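PDB 6KUN: 2-oxoglutarate-dependent dioxygenase DAO from Oryza sativa subsp. indica, which probably catalyses the iron- and 2-oxoglutarate-dependent, irreversible oxidation of the auxin indole-3-acetic acid to inactive 2-oxoindole-3-acetic acid, helping to maintain auxin homeostasis. Local coordinates for residues V215-Q220 with L227-H232; L31-V36 with L191-P196; S126-V131 with G177-L182. All blocks are in the same frame, centred on the assembly; numbering follows the deposited sequence.

In the fold
Contacts 1 and 2 join the larger and smaller sheets of the jelly roll; contact 3 packs a helix on the larger one. Contact 3 is the most central and wholly apolar: helix 111-138 lies on strand 179-183. Contact 1 is also buried, but adds a backbone bond, an amide-carboxylate bond and a bridging water to its apolar packing. It ties the end of strand 211-215 and the start of helix 217-222 to the chain leading into strand 232-235. Contact 2 is apolar like contact 3 but only partly buried. It joins strand 33-37 to strand 191-194. Backbone pairs link them: V215 N lies 2.8 Å from G32 O, and G216 N lies 3.0 Å from F178 O.

Contact 1 of 3, residues V215-Q220 with L227-H232; sequences VGDVGQ and LHNVKH. With AKG (2-oxoglutaric acid), chain G.
V215 and V230 join the two segments through the backbone. V230 N donates to V215 O at 3.1 Å, with an N-H...O angle of 157°. The donor is tilted 24° out of the carbonyl plane. V215 O has more company: a water donates to it and to V230 O, and N229 CA-H points at it. G216 and N229 come close here, their CA atoms 4.5 Å apart. G216 is the N-cap residue of helix 217-222.

The N229 side chain lies against this helix start. Its CB packs on G216 O at 3.4 Å. With chi1 at 48°, CG sits between the backbone N and the carbonyl carbon, and the amide reaches D217. N229 ND2 donates to D217 OD1 at 2.8 Å. The bond is nearly straight and lies in the amide plane, but it meets OD1 from above the carboxylate plane. T174 OG1 is also bonded to OD1, while OD2 takes Y280 and a salt bridge from R284 of the auxin pocket. The buried carboxylate is thus held at both oxygens. With an alanine here the CB packing stays but the amide is gone, and the D217 carboxylate, one donor short at OD1, would probably be freer to turn.

V215 lays CB against H228 O at 3.2 Å and CG1 against L227 CB. Further on, H232 turns its ring edge to two partners. ND1 makes a weak bond to V230 O, and NE2 a weak one to AKG O2 at 3.3 Å. H232 is a predicted iron ligand with H173 and D175, consistent with the two-histidine, one-carboxylate iron site of the 2-oxoglutarate dioxygenase jelly roll.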
loop_
_atom_site.group_PDB
_atom_site.type_symbol
_atom_site.label_atom_id
_atom_site.label_comp_id
_atom_site.label_asym_id
_atom_site.label_seq_id
_atom_site.Cartn_x
_atom_site.Cartn_y
_atom_site.Cartn_z
ATOM N N VAL B 215 12.335 16.277 13.649
ATOM C CA VAL B 215 13.263 16.684 14.707
ATOM C C VAL B 215 12.466 17.080 15.927
ATOM O O VAL B 215 11.489 17.820 15.819
ATOM C CB VAL B 215 14.147 17.873 14.241
ATOM C CG1 VAL B 215 15.084 18.311 15.369
ATOM C CG2 VAL B 215 14.901 17.496 12.970
ATOM N N GLY B 216 12.917 16.645 17.099
ATOM C CA GLY B 216 12.267 16.950 18.350
ATOM C C GLY B 216 13.073 17.914 19.214
ATOM O O GLY B 216 14.086 18.480 18.809
ATOM N N ASP B 217 12.584 18.105 20.435
ATOM C CA ASP B 217 13.119 19.166 21.302
ATOM C C ASP B 217 14.572 18.905 21.634
ATOM O O ASP B 217 15.392 19.813 21.586
ATOM C CB ASP B 217 12.324 19.291 22.591
ATOM C CG ASP B 217 10.910 19.811 22.385
ATOM O OD1 ASP B 217 10.546 20.275 21.292
ATOM O OD2 ASP B 217 10.135 19.719 23.399
ATOM N N VAL B 218 14.912 17.659 21.981
ATOM C CA VAL B 218 16.318 17.300 22.204
ATOM C C VAL B 218 17.184 17.537 20.972
ATOM O O VAL B 218 18.364 17.916 21.094
ATOM C CB VAL B 218 16.452 15.860 22.696
ATOM C CG1 VAL B 218 17.900 15.407 22.586
ATOM C CG2 VAL B 218 15.949 15.726 24.131
ATOM N N GLY B 219 16.628 17.358 19.774
ATOM C CA GLY B 219 17.373 17.722 18.575
ATOM C C GLY B 219 17.753 19.203 18.550
ATOM O O GLY B 219 18.891 19.579 18.157
ATOM N N GLN B 220 16.785 20.070 18.911
ATOM C CA GLN B 220 17.024 21.514 18.946
ATOM C C GLN B 220 18.072 21.859 19.993
ATOM O O GLN B 220 18.925 22.705 19.765
ATOM C CB GLN B 220 15.697 22.231 19.223
ATOM C CG GLN B 220 15.741 23.608 19.916
ATOM C CD GLN B 220 16.159 24.749 18.999
ATOM O OE1 GLN B 220 16.283 24.594 17.766
ATOM N NE2 GLN B 220 16.410 25.894 19.604
ATOM N N LEU B 227 18.948 22.819 14.602
ATOM C CA LEU B 227 17.913 21.954 14.007
ATOM C C LEU B 227 16.582 22.283 14.661
ATOM O O LEU B 227 16.497 22.338 15.898
ATOM C CB LEU B 227 18.241 20.484 14.198
ATOM C CG LEU B 227 19.591 19.944 13.742
ATOM C CD1 LEU B 227 19.725 18.497 14.141
ATOM C CD2 LEU B 227 19.767 20.098 12.278
ATOM N N HIS B 228 15.565 22.489 13.834
ATOM C CA HIS B 228 14.275 22.983 14.278
ATOM C C HIS B 228 13.420 21.845 14.830
ATOM O O HIS B 228 13.162 20.863 14.126
ATOM C CB HIS B 228 13.529 23.632 13.107
ATOM C CG HIS B 228 12.165 24.140 13.467
ATOM N ND1 HIS B 228 11.971 25.126 14.415
ATOM C CD2 HIS B 228 10.929 23.785 13.033
ATOM C CE1 HIS B 228 10.674 25.368 14.531
ATOM N NE2 HIS B 228 10.020 24.583 13.691
ATOM N N ASN B 229 12.930 22.010 16.058
ATOM C CA ASN B 229 11.992 21.053 16.636
ATOM C C ASN B 229 10.595 21.376 16.101
ATOM O O ASN B 229 9.993 22.398 16.451
ATOM C CB ASN B 229 12.039 21.071 18.156
ATOM C CG ASN B 229 11.970 22.445 18.742
ATOM O OD1 ASN B 229 12.467 23.430 18.158
ATOM N ND2 ASN B 229 11.379 22.541 19.923
ATOM N N VAL B 230 10.087 20.502 15.234
ATOM C CA VAL B 230 8.955 20.847 14.388
ATOM C C VAL B 230 7.653 20.632 15.147
ATOM O O VAL B 230 7.452 19.609 15.796
ATOM C CB VAL B 230 9.012 20.029 13.084
ATOM C CG1 VAL B 230 9.000 18.478 13.352
ATOM C CG2 VAL B 230 7.869 20.418 12.183
ATOM N N LYS B 231 6.759 21.617 15.082
ATOM C CA LYS B 231 5.426 21.449 15.619
ATOM C C LYS B 231 4.598 20.684 14.602
ATOM O O LYS B 231 4.673 20.971 13.397
ATOM C CB LYS B 231 4.766 22.772 15.954
ATOM C CG LYS B 231 5.471 23.571 17.043
ATOM C CD LYS B 231 4.656 24.832 17.358
ATOM C CE LYS B 231 5.262 25.635 18.515
ATOM N NZ LYS B 231 4.485 26.881 18.775
ATOM N N HIS B 232 3.832 19.701 15.104
ATOM C CA HIS B 232 3.026 18.879 14.230
ATOM C C HIS B 232 1.745 18.450 14.923
ATOM O O HIS B 232 1.623 18.461 16.153
ATOM C CB HIS B 232 3.777 17.639 13.696
ATOM C CG HIS B 232 4.275 16.706 14.762
ATOM N ND1 HIS B 232 5.409 16.955 15.499
ATOM C CD2 HIS B 232 3.817 15.505 15.181
ATOM C CE1 HIS B 232 5.615 15.963 16.342
ATOM N NE2 HIS B 232 4.667 15.068 16.168
HETATM C C1 AKG G . 3.884 11.803 16.486
HETATM O O1 AKG G . 4.516 11.241 15.566
HETATM O O2 AKG G . 4.409 12.057 17.592
HETATM C C2 AKG G . 2.490 12.176 16.263
HETATM O O5 AKG G . 2.144 13.342 16.354
HETATM C C3 AKG G . 1.478 11.108 15.918
HETATM C C4 AKG G . 2.092 10.128 14.926
HETATM C C5 AKG G . 1.072 9.076 14.562
HETATM O O3 AKG G . 0.639 9.047 13.389
HETATM O O4 AKG G . 0.700 8.274 15.445
HETATM O O HOH W 1 8.886 17.588 16.823
#

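Contact 2 of 3, residues L31-V36 with L191-P196; sequences LGCFRV and LEVLDP
L31 and V193 meet in the inner, buried part of this contact. L31 CD2 lies 4.0 Å from V193 CG2, one branch of the valine. The other branch, CG1, meets C33 SG at the same distance of 4.0 Å. V193 thus spreads its two methyls over two residues of 31-36. The sulfur reaches it because SG is anti to the backbone N of C33, chi1 -177°, and the CA-CB bond already points at the other segment. All three residues are buried, and the touching atoms are carbon and sulfur.

L31 CD2 also works toward the outer side. It rests on the backbone of D195, with CD2 3.9 Å from D195 CA. It also touches P196 CD at 3.8 Å, where the leucine chain and the proline ring cross at about a right angle. P196 CD comes a little nearer to L31 CA, at 3.7 Å. This outer end touches as closely as the inner part, but it is less enclosed. P196 is exposed and poorly ordered, and D195 is only partly buried. D195 OD1 is hydrogen-bonded to A197 N, just past the segment.

The contact bridges the two sheets of the jelly roll. Strand 33-37 runs beside strand 211-215, with C33 also packed on V212 and N214. Strand 191-194 lies between strands 232-235 and 201-203, where V193 touches H232 and V202.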
loop_
_atom_site.group_PDB
_atom_site.type_symbol
_atom_site.label_atom_id
_atom_site.label_comp_id
_atom_site.label_asym_id
_atom_site.label_seq_id
_atom_site.Cartn_x
_atom_site.Cartn_y
_atom_site.Cartn_z
ATOM N N LEU B 31 12.820 23.499 8.471
ATOM C CA LEU B 31 11.527 22.840 8.660
ATOM C C LEU B 31 11.484 21.869 9.834
ATOM O O LEU B 31 10.422 21.700 10.447
ATOM C CB LEU B 31 11.156 22.040 7.405
ATOM C CG LEU B 31 9.699 21.989 6.941
ATOM C CD1 LEU B 31 9.484 20.814 5.994
ATOM C CD2 LEU B 31 8.684 21.923 8.012
ATOM N N GLY B 32 12.585 21.182 10.130
ATOM C CA GLY B 32 12.535 20.128 11.137
ATOM C C GLY B 32 11.873 18.850 10.702
ATOM O O GLY B 32 11.592 18.007 11.564
ATOM N N CYS B 33 11.646 18.665 9.399
ATOM C CA CYS B 33 10.844 17.574 8.873
ATOM C C CYS B 33 11.309 17.285 7.455
ATOM O O CYS B 33 11.604 18.210 6.698
ATOM C CB CYS B 33 9.341 17.897 8.819
ATOM S SG CYS B 33 8.224 16.518 8.239
ATOM N N PHE B 34 11.423 16.014 7.117
ATOM C CA PHE B 34 11.798 15.603 5.777
ATOM C C PHE B 34 11.381 14.158 5.555
ATOM O O PHE B 34 11.160 13.399 6.509
ATOM C CB PHE B 34 13.299 15.792 5.520
ATOM C CG PHE B 34 14.220 15.028 6.448
ATOM C CD1 PHE B 34 14.557 15.529 7.694
ATOM C CD2 PHE B 34 14.819 13.838 6.041
ATOM C CE1 PHE B 34 15.421 14.865 8.537
ATOM C CE2 PHE B 34 15.709 13.153 6.925
ATOM C CZ PHE B 34 15.995 13.677 8.152
ATOM N N ARG B 35 11.273 13.794 4.279
ATOM C CA ARG B 35 11.033 12.403 3.883
ATOM C C ARG B 35 12.360 11.705 3.602
ATOM O O ARG B 35 13.313 12.335 3.150
ATOM C CB ARG B 35 10.155 12.324 2.641
ATOM C CG ARG B 35 8.852 13.071 2.713
ATOM C CD ARG B 35 7.861 12.563 1.652
ATOM N NE ARG B 35 6.755 11.814 2.263
ATOM C CZ ARG B 35 5.516 12.282 2.425
ATOM N NH1 ARG B 35 5.181 13.502 2.007
ATOM N NH2 ARG B 35 4.595 11.517 2.996
ATOM N N VAL B 36 12.424 10.385 3.870
ATOM C CA VAL B 36 13.608 9.599 3.498
ATOM C C VAL B 36 13.219 8.494 2.531
ATOM O O VAL B 36 12.297 7.706 2.806
ATOM C CB VAL B 36 14.371 8.982 4.685
ATOM C CG1 VAL B 36 15.122 10.043 5.449
ATOM C CG2 VAL B 36 13.464 8.200 5.586
ATOM N N LEU B 191 -1.321 13.897 8.823
ATOM C CA LEU B 191 -0.187 14.540 9.478
ATOM C C LEU B 191 0.039 15.905 8.854
ATOM O O LEU B 191 0.043 16.056 7.628
ATOM C CB LEU B 191 1.086 13.700 9.368
ATOM C CG LEU B 191 2.328 14.302 10.038
ATOM C CD1 LEU B 191 2.251 14.477 11.543
ATOM C CD2 LEU B 191 3.551 13.463 9.693
ATOM N N GLU B 192 0.235 16.902 9.710
ATOM C CA GLU B 192 0.494 18.261 9.263
ATOM C C GLU B 192 1.628 18.803 10.123
ATOM O O GLU B 192 1.720 18.489 11.321
ATOM C CB GLU B 192 -0.763 19.122 9.404
ATOM C CG GLU B 192 -1.958 18.691 8.519
ATOM C CD GLU B 192 -3.141 19.633 8.683
ATOM O OE1 GLU B 192 -3.113 20.456 9.624
ATOM O OE2 GLU B 192 -4.095 19.553 7.874
ATOM N N VAL B 193 2.498 19.565 9.508
ATOM C CA VAL B 193 3.603 20.210 10.218
ATOM C C VAL B 193 3.522 21.719 10.017
ATOM O O VAL B 193 3.109 22.213 8.964
ATOM C CB VAL B 193 4.971 19.687 9.736
ATOM C CG1 VAL B 193 5.066 18.168 9.964
ATOM C CG2 VAL B 193 5.148 20.035 8.282
ATOM N N LEU B 194 3.931 22.440 11.048
ATOM C CA LEU B 194 4.008 23.891 11.013
ATOM C C LEU B 194 5.282 24.296 10.301
ATOM O O LEU B 194 6.357 24.331 10.905
ATOM C CB LEU B 194 3.992 24.444 12.431
ATOM C CG LEU B 194 3.697 25.932 12.535
ATOM C CD1 LEU B 194 4.595 26.774 11.678
ATOM C CD2 LEU B 194 2.252 26.151 12.123
ATOM N N ASP B 195 5.146 24.606 9.003
ATOM C CA ASP B 195 6.264 24.965 8.156
ATOM C C ASP B 195 6.753 26.349 8.573
ATOM O O ASP B 195 5.989 27.325 8.495
ATOM C CB ASP B 195 5.790 24.898 6.697
ATOM C CG ASP B 195 6.933 25.063 5.703
ATOM O OD1 ASP B 195 7.790 25.935 5.950
ATOM O OD2 ASP B 195 6.976 24.309 4.704
ATOM N N PRO B 196 7.985 26.477 9.079
ATOM C CA PRO B 196 8.468 27.814 9.462
ATOM C C PRO B 196 8.254 28.869 8.400
ATOM O O PRO B 196 7.786 29.961 8.726
ATOM C CB PRO B 196 9.954 27.548 9.763
ATOM C CG PRO B 196 9.917 26.156 10.352
ATOM C CD PRO B 196 8.995 25.443 9.382
#

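Contact 3 of 3, residues S126-V131 with G177-L182; sequences SLIVDV and GFLTVL
I128 and V181 lie at the middle of this contact, where their CA atoms are 6.4 Å apart. The I128 side chain can be followed outward. CB faces V181 CG2 at 3.8 Å. CG1 is anti to the backbone N, chi1 -160°, and is modelled 3.5 Å from V181 CG2. The two side chains pass each other in opposite directions. CD1 is built too close to V181 CG2, so its place is doubtful; as modelled it lies 3.8 Å from L179 CB.

Helix 111-138 here packs on one face of the larger jelly-roll sheet, with strand 179-183 between strands 211-215 and 242-249. The axes of 126-131 and 179-182 approach to 8.9 Å and make an angle of 133°. F178 and L179 form a classic beta bulge opposite L249.

L127 and V131 extend the apolar layer. L127 CD2 meets V181 CG1 at 4.0 Å, crossing it at about a right angle. V131 CG1 lies 4.2 Å from L179 CD1. T180 points away from the helix, and its OG1 is hydrogen-bonded to OD2 of D175, a predicted iron ligand. L182 touches the bound 2-oxoglutarate.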
loop_
_atom_site.group_PDB
_atom_site.type_symbol
_atom_site.label_atom_id
_atom_site.label_comp_id
_atom_site.label_asym_id
_atom_site.label_seq_id
_atom_site.Cartn_x
_atom_site.Cartn_y
_atom_site.Cartn_z
ATOM N N SER B 126 17.900 0.458 13.233
ATOM C CA SER B 126 19.049 0.702 12.370
ATOM C C SER B 126 18.833 1.943 11.505
ATOM O O SER B 126 19.765 2.735 11.291
ATOM C CB SER B 126 19.295 -0.514 11.468
ATOM O OG SER B 126 19.708 -1.643 12.216
ATOM N N LEU B 127 17.604 2.126 11.018
ATOM C CA LEU B 127 17.300 3.277 10.188
ATOM C C LEU B 127 17.502 4.560 10.974
ATOM O O LEU B 127 18.181 5.468 10.508
ATOM C CB LEU B 127 15.896 3.170 9.617
ATOM C CG LEU B 127 15.384 4.320 8.754
ATOM C CD1 LEU B 127 16.324 4.608 7.586
ATOM C CD2 LEU B 127 13.987 4.008 8.259
ATOM N N ILE B 128 16.956 4.653 12.183
ATOM C CA ILE B 128 16.978 5.940 12.872
ATOM C C ILE B 128 18.404 6.249 13.320
ATOM O O ILE B 128 18.798 7.412 13.348
ATOM C CB ILE B 128 15.966 5.947 14.021
ATOM C CG1 ILE B 128 15.550 7.341 14.495
ATOM C CG2 ILE B 128 16.488 5.115 15.198
ATOM C CD1 ILE B 128 15.819 8.487 13.577
ATOM N N VAL B 129 19.198 5.221 13.617
ATOM C CA VAL B 129 20.606 5.433 13.925
ATOM C C VAL B 129 21.350 5.965 12.693
ATOM O O VAL B 129 22.125 6.914 12.784
ATOM C CB VAL B 129 21.227 4.134 14.451
ATOM C CG1 VAL B 129 22.750 4.230 14.543
ATOM C CG2 VAL B 129 20.640 3.786 15.827
ATOM N N ASP B 130 21.095 5.368 11.524
ATOM C CA ASP B 130 21.697 5.821 10.274
ATOM C C ASP B 130 21.294 7.262 9.957
ATOM O O ASP B 130 22.149 8.105 9.645
ATOM C CB ASP B 130 21.310 4.880 9.125
ATOM C CG ASP B 130 21.998 5.236 7.803
ATOM O OD1 ASP B 130 23.220 5.472 7.798
ATOM O OD2 ASP B 130 21.318 5.271 6.765
ATOM N N VAL B 131 20.006 7.567 10.086
ATOM C CA VAL B 131 19.560 8.938 9.906
ATOM C C VAL B 131 20.252 9.880 10.899
ATOM O O VAL B 131 20.788 10.932 10.516
ATOM C CB VAL B 131 18.034 9.007 10.025
ATOM C CG1 VAL B 131 17.601 10.477 10.005
ATOM C CG2 VAL B 131 17.370 8.232 8.894
ATOM N N GLY B 177 11.962 14.158 22.178
ATOM C CA GLY B 177 13.218 13.499 21.904
ATOM C C GLY B 177 14.035 14.125 20.791
ATOM O O GLY B 177 13.786 15.242 20.339
ATOM N N PHE B 178 14.995 13.343 20.303
ATOM C CA PHE B 178 15.971 13.821 19.323
ATOM C C PHE B 178 15.419 13.822 17.901
ATOM O O PHE B 178 15.364 14.885 17.238
ATOM C CB PHE B 178 17.244 12.938 19.465
ATOM C CG PHE B 178 18.389 13.343 18.637
ATOM C CD1 PHE B 178 19.096 14.522 18.915
ATOM C CD2 PHE B 178 18.810 12.551 17.572
ATOM C CE1 PHE B 178 20.173 14.908 18.118
ATOM C CE2 PHE B 178 19.844 12.944 16.744
ATOM C CZ PHE B 178 20.550 14.121 17.041
ATOM N N LEU B 179 15.080 12.629 17.397
ATOM C CA LEU B 179 14.563 12.425 16.050
ATOM C C LEU B 179 13.495 11.351 16.105
ATOM O O LEU B 179 13.597 10.423 16.912
ATOM C CB LEU B 179 15.627 11.921 15.075
ATOM C CG LEU B 179 16.729 12.874 14.659
ATOM C CD1 LEU B 179 17.744 12.143 13.815
ATOM C CD2 LEU B 179 16.151 14.064 13.943
ATOM N N THR B 180 12.519 11.441 15.209
ATOM C CA THR B 180 11.469 10.453 15.093
ATOM C C THR B 180 11.320 10.018 13.649
ATOM O O THR B 180 11.252 10.871 12.760
ATOM C CB THR B 180 10.143 11.012 15.592
ATOM O OG1 THR B 180 10.313 11.470 16.927
ATOM C CG2 THR B 180 9.086 9.882 15.583
ATOM N N VAL B 181 11.254 8.691 13.413
ATOM C CA VAL B 181 10.996 8.168 12.083
ATOM C C VAL B 181 9.595 7.579 12.090
ATOM O O VAL B 181 9.302 6.702 12.900
ATOM C CB VAL B 181 12.023 7.120 11.627
ATOM C CG1 VAL B 181 11.728 6.707 10.181
ATOM C CG2 VAL B 181 13.404 7.661 11.723
ATOM N N LEU B 182 8.753 8.032 11.162
ATOM C CA LEU B 182 7.344 7.658 11.108
ATOM C C LEU B 182 7.057 6.935 9.793
ATOM O O LEU B 182 7.552 7.333 8.734
ATOM C CB LEU B 182 6.440 8.915 11.195
ATOM C CG LEU B 182 6.587 9.908 12.342
ATOM C CD1 LEU B 182 5.737 11.143 12.042
ATOM C CD2 LEU B 182 6.183 9.296 13.658
#